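Local atomic coordinates of hypothetical protein (Parabacteroides merdae, PDB entry 4OO3), a protein that is of unknown function but is probably an NAD-dependent oxidoreductase, joining a Rossmann-type nucleotide-binding fold to a C-terminal domain built on a large mixed beta sheet. Residues Asn376-Gly379 and Trp383-Glu386; Met158-Leu163 and Leu328-Gly333; Tyr338-Phe343 and Lys390-His395. One frame throughout, in Å; residues are numbered along the deposited sequence.

Contact 1. Residues Asn376-Gly379 and Trp383-Glu386; sequences NKVG and WQVE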
ATOM      1  N   ASN A 376      19.243  12.995  18.094  1.00 57.82           N
ATOM      2  CA  ASN A 376      19.593  14.401  18.228  1.00 62.09           C
ATOM      3  C   ASN A 376      18.528  15.074  19.066  1.00 58.65           C
ATOM      4  O   ASN A 376      17.365  15.097  18.673  1.00 58.08           O
ATOM      5  CB  ASN A 376      19.627  15.088  16.856  1.00 69.51           C
ATOM      6  CG  ASN A 376      20.975  14.982  16.170  1.00 74.82           C
ATOM      7  OD1 ASN A 376      21.105  14.336  15.126  1.00 78.10           O
ATOM      8  ND2 ASN A 376      21.983  15.635  16.739  1.00 77.26           N
ATOM      9  N   LYS A 377      18.914  15.611  20.218  1.00 57.79           N
ATOM     10  CA  LYS A 377      18.001  16.409  21.023  1.00 58.85           C
ATOM     11  C   LYS A 377      17.685  17.650  20.198  1.00 58.89           C
ATOM     12  O   LYS A 377      18.598  18.297  19.692  1.00 61.35           O
ATOM     13  CB  LYS A 377      18.645  16.781  22.361  1.00 62.01           C
ATOM     14  CG  LYS A 377      17.674  17.254  23.431  1.00 64.36           C
ATOM     15  CD  LYS A 377      18.414  17.538  24.732  1.00 68.72           C
ATOM     16  CE  LYS A 377      17.561  18.302  25.736  1.00 71.99           C
ATOM     17  NZ  LYS A 377      16.615  17.425  26.479  1.00 72.65           N
ATOM     18  N   VAL A 378      16.401  17.947  20.017  1.00 58.00           N
ATOM     19  CA  VAL A 378      15.977  19.109  19.217  1.00 58.51           C
ATOM     20  C   VAL A 378      15.031  20.011  20.004  1.00 58.88           C
ATOM     21  O   VAL A 378      14.349  20.858  19.428  1.00 62.70           O
ATOM     22  CB  VAL A 378      15.307  18.680  17.886  1.00 56.42           C
ATOM     23  CG1 VAL A 378      16.327  18.047  16.951  1.00 56.04           C
ATOM     24  CG2 VAL A 378      14.138  17.731  18.134  1.00 55.21           C
ATOM     25  N   GLY A 379      15.029  19.844  21.324  1.00 58.84           N
ATOM     26  CA  GLY A 379      14.075  20.505  22.214  1.00 59.93           C
ATOM     27  C   GLY A 379      13.924  19.618  23.429  1.00 62.31           C
ATOM     28  O   GLY A 379      14.061  18.401  23.317  1.00 66.71           O
ATOM     29  N   TRP A 383      13.417  14.330  20.786  1.00 47.07           N
ATOM     30  CA  TRP A 383      14.602  13.861  20.057  1.00 46.07           C
ATOM     31  C   TRP A 383      14.251  13.429  18.641  1.00 43.98           C
ATOM     32  O   TRP A 383      13.329  12.637  18.441  1.00 41.67           O
ATOM     33  CB  TRP A 383      15.232  12.664  20.769  1.00 46.86           C
ATOM     34  CG  TRP A 383      15.864  12.995  22.083  1.00 48.33           C
ATOM     35  CD1 TRP A 383      17.181  13.253  22.317  1.00 48.72           C
ATOM     36  CD2 TRP A 383      15.203  13.101  23.345  1.00 50.44           C
ATOM     37  NE1 TRP A 383      17.383  13.516  23.648  1.00 50.30           N
ATOM     38  CE2 TRP A 383      16.183  13.430  24.302  1.00 50.58           C
ATOM     39  CE3 TRP A 383      13.873  12.951  23.761  1.00 50.98           C
ATOM     40  CZ2 TRP A 383      15.879  13.609  25.655  1.00 52.57           C
ATOM     41  CZ3 TRP A 383      13.571  13.133  25.112  1.00 52.22           C
ATOM     42  CH2 TRP A 383      14.572  13.458  26.039  1.00 51.00           C
ATOM     43  N   GLN A 384      14.991  13.938  17.661  1.00 42.21           N
ATOM     44  CA  GLN A 384      14.882  13.449  16.296  1.00 42.23           C
ATOM     45  C   GLN A 384      15.773  12.224  16.109  1.00 40.17           C
ATOM     46  O   GLN A 384      16.905  12.203  16.581  1.00 41.81           O
ATOM     47  CB  GLN A 384      15.296  14.523  15.296  1.00 44.22           C
ATOM     48  CG  GLN A 384      15.243  14.039  13.852  1.00 46.53           C
ATOM     49  CD  GLN A 384      15.222  15.165  12.841  1.00 50.84           C
ATOM     50  OE1 GLN A 384      15.132  16.342  13.194  1.00 51.24           O
ATOM     51  NE2 GLN A 384      15.301  14.805  11.564  1.00 54.42           N
ATOM     52  N   VAL A 385      15.262  11.223  15.398  1.00 38.83           N
ATOM     53  CA  VAL A 385      16.041  10.041  15.048  1.00 40.04           C
ATOM     54  C   VAL A 385      16.804  10.307  13.760  1.00 43.32           C
ATOM     55  O   VAL A 385      16.235  10.290  12.679  1.00 46.75           O
ATOM     56  CB  VAL A 385      15.157   8.791  14.874  1.00 39.75           C
ATOM     57  CG1 VAL A 385      16.006   7.566  14.536  1.00 39.70           C
ATOM     58  CG2 VAL A 385      14.342   8.531  16.136  1.00 40.59           C
ATOM     59  N   GLU A 386      18.102  10.551  13.891  1.00 47.78           N
ATOM     60  CA  GLU A 386      18.974  10.801  12.756  1.00 49.28           C
ATOM     61  C   GLU A 386      19.133   9.510  11.949  1.00 46.50           C
ATOM     62  O   GLU A 386      19.590   8.506  12.471  1.00 47.20           O
ATOM     63  CB  GLU A 386      20.334  11.288  13.267  1.00 55.48           C
ATOM     64  CG  GLU A 386      21.232  11.950  12.231  1.00 62.18           C
ATOM     65  CD  GLU A 386      22.619  12.280  12.781  1.00 68.25           C
ATOM     66  OE1 GLU A 386      22.854  12.116  14.000  1.00 68.89           O
ATOM     67  OE2 GLU A 386      23.484  12.701  11.987  1.00 76.47           O
TER

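Contact 2. Residues Met158-Leu163 and Leu328-Gly333; sequences MLQREL and LVIRQG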
HETATM    1  N   MSE A 158       9.992   1.383   9.916  1.00 29.46           N
HETATM    2  CA  MSE A 158      10.710   0.283  10.556  1.00 30.84           C
HETATM    3  C   MSE A 158      11.244   0.715  11.891  1.00 31.54           C
HETATM    4  O   MSE A 158      11.261  -0.075  12.834  1.00 31.04           O
HETATM    5  CB  MSE A 158      11.859  -0.240   9.693  1.00 31.05           C
HETATM    6  CG  MSE A 158      11.305  -0.957   8.470  1.00 31.83           C
HETATM    7 SE   MSE A 158      12.764  -1.460   7.250  0.75 31.98          SE
HETATM    8  CE  MSE A 158      13.339  -3.067   8.218  1.00 35.31           C
ATOM      9  N   LEU A 159      11.680   1.967  11.996  1.00 31.34           N
ATOM     10  CA  LEU A 159      12.225   2.461  13.265  1.00 32.47           C
ATOM     11  C   LEU A 159      11.119   2.711  14.287  1.00 33.02           C
ATOM     12  O   LEU A 159      11.312   2.519  15.485  1.00 35.59           O
ATOM     13  CB  LEU A 159      13.077   3.719  13.044  1.00 31.92           C
ATOM     14  CG  LEU A 159      14.405   3.453  12.331  1.00 31.60           C
ATOM     15  CD1 LEU A 159      15.084   4.740  11.893  1.00 32.91           C
ATOM     16  CD2 LEU A 159      15.337   2.645  13.218  1.00 32.82           C
ATOM     17  N   GLN A 160       9.959   3.125  13.801  1.00 36.37           N
ATOM     18  CA  GLN A 160       8.799   3.346  14.648  1.00 37.29           C
ATOM     19  C   GLN A 160       8.394   2.022  15.301  1.00 39.72           C
ATOM     20  O   GLN A 160       8.242   1.942  16.520  1.00 45.04           O
ATOM     21  CB  GLN A 160       7.649   3.915  13.821  1.00 38.60           C
ATOM     22  CG  GLN A 160       6.926   5.072  14.476  1.00 42.34           C
ATOM     23  CD  GLN A 160       5.703   5.499  13.700  1.00 43.60           C
ATOM     24  OE1 GLN A 160       5.395   4.947  12.648  1.00 49.27           O
ATOM     25  NE2 GLN A 160       4.995   6.483  14.219  1.00 45.60           N
ATOM     26  N   ARG A 161       8.241   0.982  14.484  1.00 38.84           N
ATOM     27  CA  ARG A 161       7.967  -0.374  14.975  1.00 39.34           C
ATOM     28  C   ARG A 161       8.992  -0.814  16.023  1.00 39.66           C
ATOM     29  O   ARG A 161       8.616  -1.326  17.079  1.00 40.59           O
ATOM     30  CB  ARG A 161       7.953  -1.365  13.802  1.00 38.23           C
ATOM     31  CG  ARG A 161       7.727  -2.836  14.153  1.00 38.06           C
ATOM     32  CD  ARG A 161       7.489  -3.617  12.868  1.00 37.26           C
ATOM     33  NE  ARG A 161       7.770  -5.051  12.965  1.00 38.12           N
ATOM     34  CZ  ARG A 161       6.877  -6.036  12.822  1.00 39.56           C
ATOM     35  NH1 ARG A 161       5.591  -5.794  12.590  1.00 41.26           N
ATOM     36  NH2 ARG A 161       7.274  -7.294  12.918  1.00 42.31           N
ATOM     37  N   GLU A 162      10.275  -0.609  15.725  1.00 36.61           N
ATOM     38  CA  GLU A 162      11.353  -1.026  16.628  1.00 39.57           C
ATOM     39  C   GLU A 162      11.295  -0.311  17.961  1.00 38.15           C
ATOM     40  O   GLU A 162      11.345  -0.953  19.009  1.00 35.32           O
ATOM     41  CB  GLU A 162      12.735  -0.825  15.997  1.00 43.91           C
ATOM     42  CG  GLU A 162      13.454  -2.134  15.700  1.00 51.74           C
ATOM     43  CD  GLU A 162      13.978  -2.816  16.950  1.00 57.52           C
ATOM     44  OE1 GLU A 162      14.531  -2.124  17.832  1.00 66.04           O
ATOM     45  OE2 GLU A 162      13.848  -4.051  17.048  1.00 66.15           O
ATOM     46  N   LEU A 163      11.178   1.016  17.908  1.00 37.31           N
ATOM     47  CA  LEU A 163      11.153   1.839  19.111  1.00 37.33           C
ATOM     48  C   LEU A 163       9.932   1.561  19.990  1.00 35.97           C
ATOM     49  O   LEU A 163      10.031   1.609  21.218  1.00 34.36           O
ATOM     50  CB  LEU A 163      11.214   3.322  18.744  1.00 37.88           C
ATOM     51  CG  LEU A 163      12.534   3.823  18.147  1.00 38.65           C
ATOM     52  CD1 LEU A 163      12.417   5.304  17.827  1.00 40.46           C
ATOM     53  CD2 LEU A 163      13.703   3.582  19.085  1.00 39.62           C
ATOM     54  N   LEU A 328       5.769   8.629  19.549  1.00 38.78           N
ATOM     55  CA  LEU A 328       6.622   8.501  18.365  1.00 37.48           C
ATOM     56  C   LEU A 328       5.928   9.206  17.205  1.00 33.79           C
ATOM     57  O   LEU A 328       4.793   8.881  16.869  1.00 33.74           O
ATOM     58  CB  LEU A 328       6.858   7.034  18.019  1.00 35.90           C
ATOM     59  CG  LEU A 328       7.454   6.189  19.135  1.00 36.82           C
ATOM     60  CD1 LEU A 328       7.496   4.730  18.707  1.00 37.65           C
ATOM     61  CD2 LEU A 328       8.838   6.694  19.510  1.00 38.92           C
ATOM     62  N   VAL A 329       6.620  10.158  16.591  1.00 33.91           N
ATOM     63  CA  VAL A 329       5.991  11.106  15.673  1.00 34.00           C
ATOM     64  C   VAL A 329       6.739  11.144  14.349  1.00 33.48           C
ATOM     65  O   VAL A 329       7.959  11.302  14.329  1.00 34.52           O
ATOM     66  CB  VAL A 329       5.972  12.531  16.287  1.00 34.82           C
ATOM     67  CG1 VAL A 329       5.453  13.568  15.288  1.00 35.45           C
ATOM     68  CG2 VAL A 329       5.137  12.545  17.558  1.00 34.34           C
ATOM     69  N   ILE A 330       5.999  10.995  13.254  1.00 33.20           N
ATOM     70  CA  ILE A 330       6.530  11.221  11.920  1.00 34.07           C
ATOM     71  C   ILE A 330       6.047  12.581  11.449  1.00 35.88           C
ATOM     72  O   ILE A 330       4.860  12.886  11.550  1.00 32.82           O
ATOM     73  CB  ILE A 330       6.025  10.198  10.893  1.00 33.32           C
ATOM     74  CG1 ILE A 330       6.344   8.764  11.325  1.00 34.40           C
ATOM     75  CG2 ILE A 330       6.625  10.484   9.524  1.00 33.67           C
ATOM     76  CD1 ILE A 330       7.813   8.428  11.304  1.00 35.94           C
ATOM     77  N   ARG A 331       6.975  13.389  10.949  1.00 38.24           N
ATOM     78  CA  ARG A 331       6.637  14.598  10.214  1.00 38.13           C
ATOM     79  C   ARG A 331       7.197  14.483   8.812  1.00 39.35           C
ATOM     80  O   ARG A 331       8.331  14.030   8.615  1.00 39.14           O
ATOM     81  CB  ARG A 331       7.202  15.830  10.897  1.00 39.87           C
ATOM     82  CG  ARG A 331       6.569  16.127  12.247  1.00 40.53           C
ATOM     83  CD  ARG A 331       7.324  17.233  12.963  1.00 43.24           C
ATOM     84  NE  ARG A 331       7.412  16.962  14.393  1.00 46.48           N
ATOM     85  CZ  ARG A 331       6.428  17.157  15.263  1.00 47.64           C
ATOM     86  NH1 ARG A 331       5.255  17.636  14.868  1.00 52.43           N
ATOM     87  NH2 ARG A 331       6.621  16.869  16.541  1.00 48.57           N
ATOM     88  N   GLN A 332       6.377  14.871   7.840  1.00 40.91           N
ATOM     89  CA  GLN A 332       6.769  14.892   6.441  1.00 38.74           C
ATOM     90  C   GLN A 332       6.049  16.054   5.761  1.00 38.13           C
ATOM     91  O   GLN A 332       5.004  15.886   5.137  1.00 34.05           O
ATOM     92  CB  GLN A 332       6.430  13.566   5.774  1.00 38.01           C
ATOM     93  CG  GLN A 332       6.878  13.481   4.330  1.00 38.92           C
ATOM     94  CD  GLN A 332       6.262  12.307   3.617  1.00 38.59           C
ATOM     95  OE1 GLN A 332       6.508  11.156   3.976  1.00 35.78           O
ATOM     96  NE2 GLN A 332       5.451  12.587   2.603  1.00 40.14           N
ATOM     97  N   GLY A 333       6.616  17.242   5.926  1.00 41.37           N
ATOM     98  CA  GLY A 333       6.055  18.463   5.371  1.00 43.25           C
ATOM     99  C   GLY A 333       7.150  19.301   4.762  1.00 45.38           C
ATOM    100  O   GLY A 333       8.250  18.799   4.513  1.00 42.45           O
TER

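Contact 3. Residues Tyr338-Phe343 and Lys390-His395; sequences YQPELF and KYRVGH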
ATOM      1  N   TYR A 338       9.652  17.316   2.539  1.00 48.89           N
ATOM      2  CA  TYR A 338       8.736  16.238   2.156  1.00 47.10           C
ATOM      3  C   TYR A 338       9.379  14.845   2.187  1.00 44.33           C
ATOM      4  O   TYR A 338       8.987  13.955   1.440  1.00 44.80           O
ATOM      5  CB  TYR A 338       8.085  16.560   0.805  1.00 47.42           C
ATOM      6  CG  TYR A 338       7.386  17.904   0.845  1.00 49.63           C
ATOM      7  CD1 TYR A 338       6.175  18.053   1.518  1.00 49.07           C
ATOM      8  CD2 TYR A 338       7.955  19.034   0.259  1.00 50.53           C
ATOM      9  CE1 TYR A 338       5.538  19.277   1.586  1.00 50.43           C
ATOM     10  CE2 TYR A 338       7.321  20.270   0.322  1.00 53.14           C
ATOM     11  CZ  TYR A 338       6.111  20.382   0.987  1.00 53.13           C
ATOM     12  OH  TYR A 338       5.458  21.590   1.073  1.00 51.43           O
ATOM     13  N   GLN A 339      10.355  14.681   3.082  1.00 41.95           N
ATOM     14  CA  GLN A 339      10.977  13.401   3.386  1.00 39.98           C
ATOM     15  C   GLN A 339      10.655  13.070   4.843  1.00 38.98           C
ATOM     16  O   GLN A 339      10.895  13.895   5.723  1.00 42.04           O
ATOM     17  CB  GLN A 339      12.492  13.477   3.188  1.00 40.79           C
ATOM     18  CG  GLN A 339      13.271  12.486   4.036  1.00 42.89           C
ATOM     19  CD  GLN A 339      14.704  12.319   3.588  1.00 44.65           C
ATOM     20  OE1 GLN A 339      15.633  12.746   4.274  1.00 46.84           O
ATOM     21  NE2 GLN A 339      14.892  11.692   2.438  1.00 44.73           N
ATOM     22  N   PRO A 340      10.123  11.864   5.109  1.00 36.09           N
ATOM     23  CA  PRO A 340       9.687  11.548   6.477  1.00 35.47           C
ATOM     24  C   PRO A 340      10.824  11.566   7.504  1.00 34.94           C
ATOM     25  O   PRO A 340      11.907  11.040   7.236  1.00 33.96           O
ATOM     26  CB  PRO A 340       9.078  10.141   6.349  1.00 32.65           C
ATOM     27  CG  PRO A 340       9.643   9.570   5.098  1.00 31.68           C
ATOM     28  CD  PRO A 340       9.927  10.729   4.185  1.00 35.74           C
ATOM     29  N   GLU A 341      10.570  12.200   8.648  1.00 34.70           N
ATOM     30  CA  GLU A 341      11.509  12.236   9.758  1.00 35.86           C
ATOM     31  C   GLU A 341      10.785  11.770  11.006  1.00 35.91           C
ATOM     32  O   GLU A 341       9.620  12.110  11.214  1.00 33.79           O
ATOM     33  CB  GLU A 341      12.055  13.652   9.988  1.00 38.87           C
ATOM     34  CG  GLU A 341      12.846  14.251   8.828  1.00 41.02           C
ATOM     35  CD  GLU A 341      14.115  13.484   8.474  1.00 42.52           C
ATOM     36  OE1 GLU A 341      14.580  12.658   9.290  1.00 43.32           O
ATOM     37  OE2 GLU A 341      14.653  13.709   7.368  1.00 43.04           O
ATOM     38  N   LEU A 342      11.491  11.001  11.833  1.00 37.12           N
ATOM     39  CA  LEU A 342      10.929  10.392  13.037  1.00 37.27           C
ATOM     40  C   LEU A 342      11.392  11.141  14.287  1.00 37.73           C
ATOM     41  O   LEU A 342      12.557  11.529  14.386  1.00 36.99           O
ATOM     42  CB  LEU A 342      11.354   8.918  13.110  1.00 38.63           C
ATOM     43  CG  LEU A 342      10.951   8.073  14.326  1.00 38.77           C
ATOM     44  CD1 LEU A 342       9.445   8.032  14.550  1.00 36.82           C
ATOM     45  CD2 LEU A 342      11.507   6.665  14.150  1.00 38.60           C
ATOM     46  N   PHE A 343      10.470  11.346  15.230  1.00 38.58           N
ATOM     47  CA  PHE A 343      10.774  11.999  16.503  1.00 37.83           C
ATOM     48  C   PHE A 343      10.280  11.188  17.704  1.00 37.12           C
ATOM     49  O   PHE A 343       9.254  10.516  17.633  1.00 35.58           O
ATOM     50  CB  PHE A 343      10.149  13.399  16.542  1.00 39.37           C
ATOM     51  CG  PHE A 343      10.681  14.334  15.491  1.00 40.48           C
ATOM     52  CD1 PHE A 343      10.177  14.307  14.203  1.00 39.54           C
ATOM     53  CD2 PHE A 343      11.686  15.243  15.795  1.00 44.62           C
ATOM     54  CE1 PHE A 343      10.670  15.158  13.231  1.00 42.42           C
ATOM     55  CE2 PHE A 343      12.180  16.106  14.827  1.00 45.87           C
ATOM     56  CZ  PHE A 343      11.670  16.065  13.544  1.00 44.81           C
ATOM     57  N   LYS A 390      21.690   6.545   3.261  1.00 45.68           N
ATOM     58  CA  LYS A 390      21.705   5.233   2.603  1.00 46.73           C
ATOM     59  C   LYS A 390      20.412   4.435   2.808  1.00 43.80           C
ATOM     60  O   LYS A 390      20.048   3.635   1.953  1.00 43.22           O
ATOM     61  CB  LYS A 390      22.919   4.394   3.038  1.00 51.16           C
ATOM     62  CG  LYS A 390      23.122   4.290   4.546  1.00 57.25           C
ATOM     63  CD  LYS A 390      23.657   2.924   4.970  1.00 62.12           C
ATOM     64  CE  LYS A 390      22.541   1.882   5.020  1.00 64.52           C
ATOM     65  NZ  LYS A 390      23.002   0.533   5.458  1.00 65.64           N
ATOM     66  N   TYR A 391      19.721   4.661   3.926  1.00 41.88           N
ATOM     67  CA  TYR A 391      18.442   3.998   4.193  1.00 39.80           C
ATOM     68  C   TYR A 391      17.267   4.540   3.362  1.00 38.83           C
ATOM     69  O   TYR A 391      16.204   3.920   3.333  1.00 37.21           O
ATOM     70  CB  TYR A 391      18.079   4.098   5.670  1.00 40.02           C
ATOM     71  CG  TYR A 391      18.980   3.315   6.591  1.00 41.78           C
ATOM     72  CD1 TYR A 391      18.821   1.942   6.750  1.00 40.78           C
ATOM     73  CD2 TYR A 391      19.982   3.951   7.322  1.00 42.69           C
ATOM     74  CE1 TYR A 391      19.638   1.223   7.608  1.00 41.21           C
ATOM     75  CE2 TYR A 391      20.802   3.239   8.182  1.00 43.17           C
ATOM     76  CZ  TYR A 391      20.626   1.875   8.321  1.00 41.84           C
ATOM     77  OH  TYR A 391      21.445   1.164   9.166  1.00 43.82           O
ATOM     78  N   ARG A 392      17.446   5.686   2.703  1.00 37.78           N
ATOM     79  CA  ARG A 392      16.389   6.278   1.876  1.00 36.91           C
ATOM     80  C   ARG A 392      16.385   5.621   0.506  1.00 36.76           C
ATOM     81  O   ARG A 392      16.643   6.259  -0.506  1.00 38.00           O
ATOM     82  CB  ARG A 392      16.584   7.792   1.739  1.00 38.08           C
ATOM     83  CG  ARG A 392      16.690   8.536   3.062  1.00 38.95           C
ATOM     84  CD  ARG A 392      15.415   8.428   3.881  1.00 37.85           C
ATOM     85  NE  ARG A 392      15.513   9.196   5.117  1.00 38.79           N
ATOM     86  CZ  ARG A 392      14.480   9.581   5.861  1.00 38.97           C
ATOM     87  NH1 ARG A 392      13.228   9.284   5.506  1.00 38.32           N
ATOM     88  NH2 ARG A 392      14.701  10.281   6.970  1.00 40.23           N
ATOM     89  N   VAL A 393      16.061   4.336   0.488  1.00 37.13           N
ATOM     90  CA  VAL A 393      16.181   3.527  -0.717  1.00 37.25           C
ATOM     91  C   VAL A 393      15.089   3.786  -1.746  1.00 36.61           C
ATOM     92  O   VAL A 393      15.251   3.411  -2.902  1.00 38.97           O
ATOM     93  CB  VAL A 393      16.226   2.014  -0.392  1.00 37.30           C
ATOM     94  CG1 VAL A 393      17.528   1.666   0.324  1.00 39.87           C
ATOM     95  CG2 VAL A 393      15.014   1.571   0.425  1.00 35.12           C
ATOM     96  N   GLY A 394      13.982   4.402  -1.330  1.00 34.24           N
ATOM     97  CA  GLY A 394      12.924   4.811  -2.266  1.00 33.79           C
ATOM     98  C   GLY A 394      11.857   3.761  -2.530  1.00 33.13           C
ATOM     99  O   GLY A 394      12.007   2.581  -2.179  1.00 31.09           O
ATOM    100  N   HIS A 395      10.782   4.193  -3.178  1.00 33.01           N
ATOM    101  CA  HIS A 395       9.600   3.348  -3.384  1.00 33.46           C
ATOM    102  C   HIS A 395       9.839   2.048  -4.162  1.00 33.52           C
ATOM    103  O   HIS A 395       9.355   0.983  -3.770  1.00 32.24           O
ATOM    104  CB  HIS A 395       8.504   4.136  -4.099  1.00 33.12           C
ATOM    105  CG  HIS A 395       7.292   3.316  -4.393  1.00 33.75           C
ATOM    106  ND1 HIS A 395       6.474   2.826  -3.400  1.00 33.08           N
ATOM    107  CD2 HIS A 395       6.786   2.860  -5.560  1.00 34.93           C
ATOM    108  CE1 HIS A 395       5.504   2.116  -3.942  1.00 32.49           C
ATOM    109  NE2 HIS A 395       5.665   2.128  -5.252  1.00 36.03           N
TER

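Contact 1. Residues Asn376-Gly379 and Trp383-Glu386
Two groups of the opposite strand converge on the backbone oxygen of Asn376: Gln384 N donates a hydrogen bond to Asn376 O over 2.8 Å, and Trp383 CA makes a longer CA-H...O contact with the same Asn376 O at 3.3 Å. The return bond, from Asn376 N to Gln384 O at 2.9 Å, completes an antiparallel hydrogen-bonded pair in the beta hairpin of strands 374-379 and 382-386. This bond is the straighter of the two, 163° at the hydrogen against 144°. Lys377 and Trp383 then form the neighbouring non-hydrogen-bonded pair, and past them a classic beta bulge places Val378 and Gly379 opposite a single residue of the partner strand.

On the face of the Lys377-Trp383 pair, the lysine runs obliquely beside the pyrrole side of the indole. Its CG stands anti to the backbone nitrogen (chi1 -163°), which keeps the methylene chain near the ring, with Lys377 CB 3.7 Å from Trp383 NE1. A bend at the last torsion returns Lys377 NZ to 4.0 Å from Trp383 CZ2. Beyond the hairpin the indole packs on Glu356 and Leu359 of helix 352-369, so it is buried although the lysine is exposed. At the bulge, Val378 CG1 crosses the base of the glutamine obliquely and lies 4.0 Å from Gln384 CB.

Contact 2. Residues Met158-Leu163 and Leu328-Gly333
Gln160 slides past Leu328 in the opposite direction, its CG lying 4.1 Å from Leu328 CB, and its amide end carries on across Ile330. Here helix 155-164 packs on a face of the mixed sheet of the C-terminal domain, above strand 326-332. The short axes are almost antiparallel, 171° between their directions, and 9.6 Å apart, which leaves room for one layer of interleaved side chains.

The first torsion of Gln160 is near eclipsed (chi1 -135°), but the chain beyond CG is extended, and the side chain therefore reaches from the helix to the sheet and lays its amide end by Ile330: Gln160 CD is 4.1 Å from Ile330 CG1. Ser319, Met321 and Leu342 on the adjacent strands also touch this side chain, so the amide is buried among three strands of the sheet. Trimming the side chain to an alanine here would remove everything past CB and is likely to open a gap over Leu328 CB and Ile330 CG1.

Leu328 answers from the strand. With CG anti to its carbonyl carbon (chi1 -56°), its branch rises to the helix backbone, where Leu328 CD1 lies 3.6 Å from Gln160 O. The same methyl meets the next helical turn, Leu328 CD1 being 4.0 Å from Leu163 CB, while Leu328 CD2 lies 4.2 Å from Leu163 CD1.

No hydrogen bond joins the two segments, although all four touching residues are buried. Cohesion between them probably rests on van der Waals packing and exclusion of water, and the helix's charged partnerships, Arg161 with Asp234 and Glu162 with Lys365, are made away from strand 326-332.

Contact 3. Residues Tyr338-Phe343 and Lys390-His395
Arg392 spends both terminal nitrogens on one backbone oxygen: Arg392 NH1 is 2.8 Å from Pro340 O, and Arg392 NH2 is 2.9 Å from the same Pro340 O. This end-on grip ties the loop before helix 395-412 to the residues leading into strand 341-346, an inner strand of the C-terminal domain's mixed sheet. The donors use the carbonyl differently. NH1 lies in the carbonyl plane on a lone pair, whereas NH2 approaches nearly along the C=O axis. Both bonds are bent at the hydrogen, as expected when one acceptor sits between two N-H groups, and the oxygen stays close to the guanidinium plane.

Arg392 is itself the centre of an inverse gamma turn, closed by a weak bond from Val393 N to Tyr391 O. Its side chain bends once, at chi2 (-63°), and then runs extended to place the guanidinium beside the proline carbonyl.

A second group fixes the rotation of the guanidinium. The amide of Gln339, laid there by a chain extended beyond CG, stacks on one face, the two planes only 3° apart, with Gln339 CD 3.5 Å above the plane and over its centre. The two side chains arrive from opposite directions, and with its CG anti to the backbone N, Gln339 also sets CG 3.5 Å from Arg392 NH1.

Glu341 supplies the counter-charge at the guanidinium edge. Its chain crosses the arginine at about a right angle, and the carboxylate is turned 69° from the guanidinium plane, so the salt bridge is not a flat, paired one. Glu341 OE1 also accepts a weak hydrogen bond from Gln384 NE2 on the adjacent strand 382-386, which probably helps to hold the carboxylate in place. A single carboxylate oxygen makes the closest approach, Glu341 OE1 lying 3.3 Å from Arg392 NH2.

Overall arrangement
All three contacts belong to the C-terminal domain and reach its mixed sheet, where strands 326-332, 341-346, 382-386 and 374-379 lie side by side in that order. Contact 2 closes first along the chain; contact 1 is then nested inside the loop closed by contact 3. The centres of contacts 2 and 3 are about 10 Å apart, those of contacts 1 and 2 about 12 Å, and those of contacts 1 and 3 about 15 Å. Strand 341-346 joins the set by backbone pairing on both its sides, and helix 155-164 lies across the face that carries Leu342 and Val385, where Leu159 packs on both. Together they tie the outer hairpin, the helix and the loop before helix 395-412 to one end of the sheet.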